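Long-range contact in probable enoyl-CoA hydratase/isomerase (Pseudomonas aeruginosa PAO1, PDB 5YLO), which probably acts on enoyl-CoA thioesters as a Delta3,Delta2-enoyl-CoA isomerase of the crotonase family, serving the metabolism of unsaturated fatty acids: residues A66-W71 and S82-T86. Sequence-based numbering, arbitrary orientation.
Sequences ADLAEW and SYGWT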
loop_
_atom_site.group_PDB
_atom_site.type_symbol
_atom_site.label_atom_id
_atom_site.label_comp_id
_atom_site.label_asym_id
_atom_site.label_seq_id
_atom_site.Cartn_x
_atom_site.Cartn_y
_atom_site.Cartn_z
ATOM N N ALA A 66 19.923 11.428 15.350
ATOM C CA ALA A 66 20.933 10.965 16.293
ATOM C C ALA A 66 21.860 12.103 16.693
ATOM O O ALA A 66 22.227 12.948 15.871
ATOM C CB ALA A 66 21.744 9.826 15.683
ATOM N N ASP A 67 22.246 12.116 17.967
ATOM C CA ASP A 67 23.145 13.138 18.492
ATOM C C ASP A 67 24.556 12.860 17.987
ATOM O O ASP A 67 25.216 11.922 18.449
ATOM C CB ASP A 67 23.100 13.159 20.016
ATOM C CG ASP A 67 23.865 14.330 20.604
ATOM O OD1 ASP A 67 25.097 14.215 20.779
ATOM O OD2 ASP A 67 23.236 15.373 20.881
ATOM N N LEU A 68 25.023 13.680 17.043
ATOM C CA LEU A 68 26.355 13.477 16.486
ATOM C C LEU A 68 27.445 13.802 17.499
ATOM O O LEU A 68 28.523 13.200 17.458
ATOM C CB LEU A 68 26.539 14.324 15.224
ATOM C CG LEU A 68 25.561 14.129 14.059
ATOM C CD1 LEU A 68 25.191 12.659 13.882
ATOM C CD2 LEU A 68 24.315 15.001 14.214
ATOM N N ALA A 69 27.186 14.741 18.414
ATOM C CA ALA A 69 28.182 15.091 19.421
ATOM C C ALA A 69 28.462 13.915 20.348
ATOM O O ALA A 69 29.619 13.626 20.675
ATOM C CB ALA A 69 27.716 16.310 20.219
ATOM N N GLU A 70 27.406 13.223 20.786
ATOM C CA GLU A 70 27.595 12.039 21.618
ATOM C C GLU A 70 28.340 10.949 20.862
ATOM O O GLU A 70 29.222 10.283 21.419
ATOM C CB GLU A 70 26.245 11.518 22.106
ATOM C CG GLU A 70 26.343 10.211 22.866
ATOM C CD GLU A 70 25.025 9.792 23.471
ATOM O OE1 GLU A 70 24.277 9.036 22.815
ATOM O OE2 GLU A 70 24.732 10.231 24.601
ATOM N N TRP A 71 27.992 10.747 19.589
ATOM C CA TRP A 71 28.718 9.787 18.767
ATOM C C TRP A 71 30.170 10.206 18.584
ATOM O O TRP A 71 31.067 9.356 18.541
ATOM C CB TRP A 71 28.032 9.637 17.411
ATOM C CG TRP A 71 28.810 8.807 16.442
ATOM C CD1 TRP A 71 28.792 7.448 16.331
ATOM C CD2 TRP A 71 29.725 9.280 15.446
ATOM N NE1 TRP A 71 29.638 7.044 15.327
ATOM C CE2 TRP A 71 30.223 8.149 14.767
ATOM C CE3 TRP A 71 30.171 10.548 15.061
ATOM C CZ2 TRP A 71 31.144 8.248 13.726
ATOM C CZ3 TRP A 71 31.087 10.644 14.026
ATOM C CH2 TRP A 71 31.563 9.501 13.371
ATOM N N SER A 82 31.800 -0.149 21.978
ATOM C CA SER A 82 30.928 -0.270 23.140
ATOM C C SER A 82 29.776 0.724 23.123
ATOM O O SER A 82 28.850 0.588 23.931
ATOM C CB SER A 82 31.740 -0.094 24.426
ATOM O OG SER A 82 30.894 -0.018 25.558
ATOM N N TYR A 83 29.813 1.713 22.234
ATOM C CA TYR A 83 28.704 2.645 22.081
ATOM C C TYR A 83 27.443 1.887 21.688
ATOM O O TYR A 83 27.398 1.241 20.636
ATOM C CB TYR A 83 29.058 3.691 21.026
ATOM C CG TYR A 83 28.086 4.842 20.917
ATOM C CD1 TYR A 83 27.401 5.311 22.029
ATOM C CD2 TYR A 83 27.853 5.459 19.695
ATOM C CE1 TYR A 83 26.514 6.368 21.926
ATOM C CE2 TYR A 83 26.967 6.510 19.582
ATOM C CZ TYR A 83 26.301 6.961 20.701
ATOM O OH TYR A 83 25.417 8.008 20.590
ATOM N N GLY A 84 26.421 1.957 22.537
ATOM C CA GLY A 84 25.224 1.169 22.321
ATOM C C GLY A 84 24.024 1.961 21.850
ATOM O O GLY A 84 22.894 1.679 22.260
ATOM N N TRP A 85 24.249 2.947 20.979
ATOM C CA TRP A 85 23.150 3.794 20.527
ATOM C C TRP A 85 22.180 3.018 19.645
ATOM O O TRP A 85 20.960 3.078 19.848
ATOM C CB TRP A 85 23.691 5.014 19.779
ATOM C CG TRP A 85 22.605 5.940 19.327
ATOM C CD1 TRP A 85 22.111 7.018 20.002
ATOM C CD2 TRP A 85 21.864 5.860 18.103
ATOM N NE1 TRP A 85 21.112 7.617 19.274
ATOM C CE2 TRP A 85 20.941 6.923 18.104
ATOM C CE3 TRP A 85 21.893 4.992 17.007
ATOM C CZ2 TRP A 85 20.054 7.142 17.051
ATOM C CZ3 TRP A 85 21.013 5.210 15.964
ATOM C CH2 TRP A 85 20.107 6.277 15.992
ATOM N N THR A 86 22.703 2.297 18.648
ATOM C CA THR A 86 21.840 1.534 17.749
ATOM C C THR A 86 20.972 0.555 18.524
ATOM O O THR A 86 19.779 0.404 18.235
ATOM C CB THR A 86 22.686 0.798 16.706
ATOM O OG1 THR A 86 23.311 1.749 15.833
ATOM C CG2 THR A 86 21.824 -0.148 15.880
#
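Tyr83 reaches across to the N-terminal turn of helix 68-76 and donates a hydrogen bond from its phenol hydroxyl to the carboxylate of Glu70. This surface contact of a crotonase-fold subunit joins helix 68-76 to the run leading into helix 85-97; the ten residues between the segments carry the rest of helix 68-76. The hydrogen bond, Tyr83 OH to Glu70 OE1, is 2.7 Å long and uses the anti lone pair of OE1, the one turned away from OE2. Carboxylate and phenol ring stand nearly upright to each other, their planes 84° apart, and OE1 lies at the ring's edge. With CG anti to the backbone N (chi1 174°) and the next bond extended, Glu70 runs its methylene chain past the hydroxyl, CG lying 3.3 Å from Tyr83 OH. OE1 also accepts from Ile31 N, so two donors grip one oxygen and tie the contact to the start of helix 31-46. Two tryptophans pack on Tyr83. Tyr83 CE2 comes up to the edge of the Trp71 indole, near its plane, 3.8 Å from Trp71 CD1, the two side chains crossing at about a right angle. Trp85 places its CB over one face of the Tyr83 ring, while the methyl of Ala66 sits above the indole plane of Trp85, near the rim of its six-membered ring. Trp85 NE1 makes a weak hydrogen bond to Leu29 O, and Ile31 and Leu34 pack against the same side chain. Asp67 N-caps helix 68-76: Glu70 N donates to Asp67 OD1, and OD2 forms a salt bridge with Arg22. Glu70 is thus met at its backbone N by the cap and at its carboxylate by Tyr83. At the indole's six-membered ring, the closest approach is Ala66 CB to Trp85 CZ2, 3.5 Å.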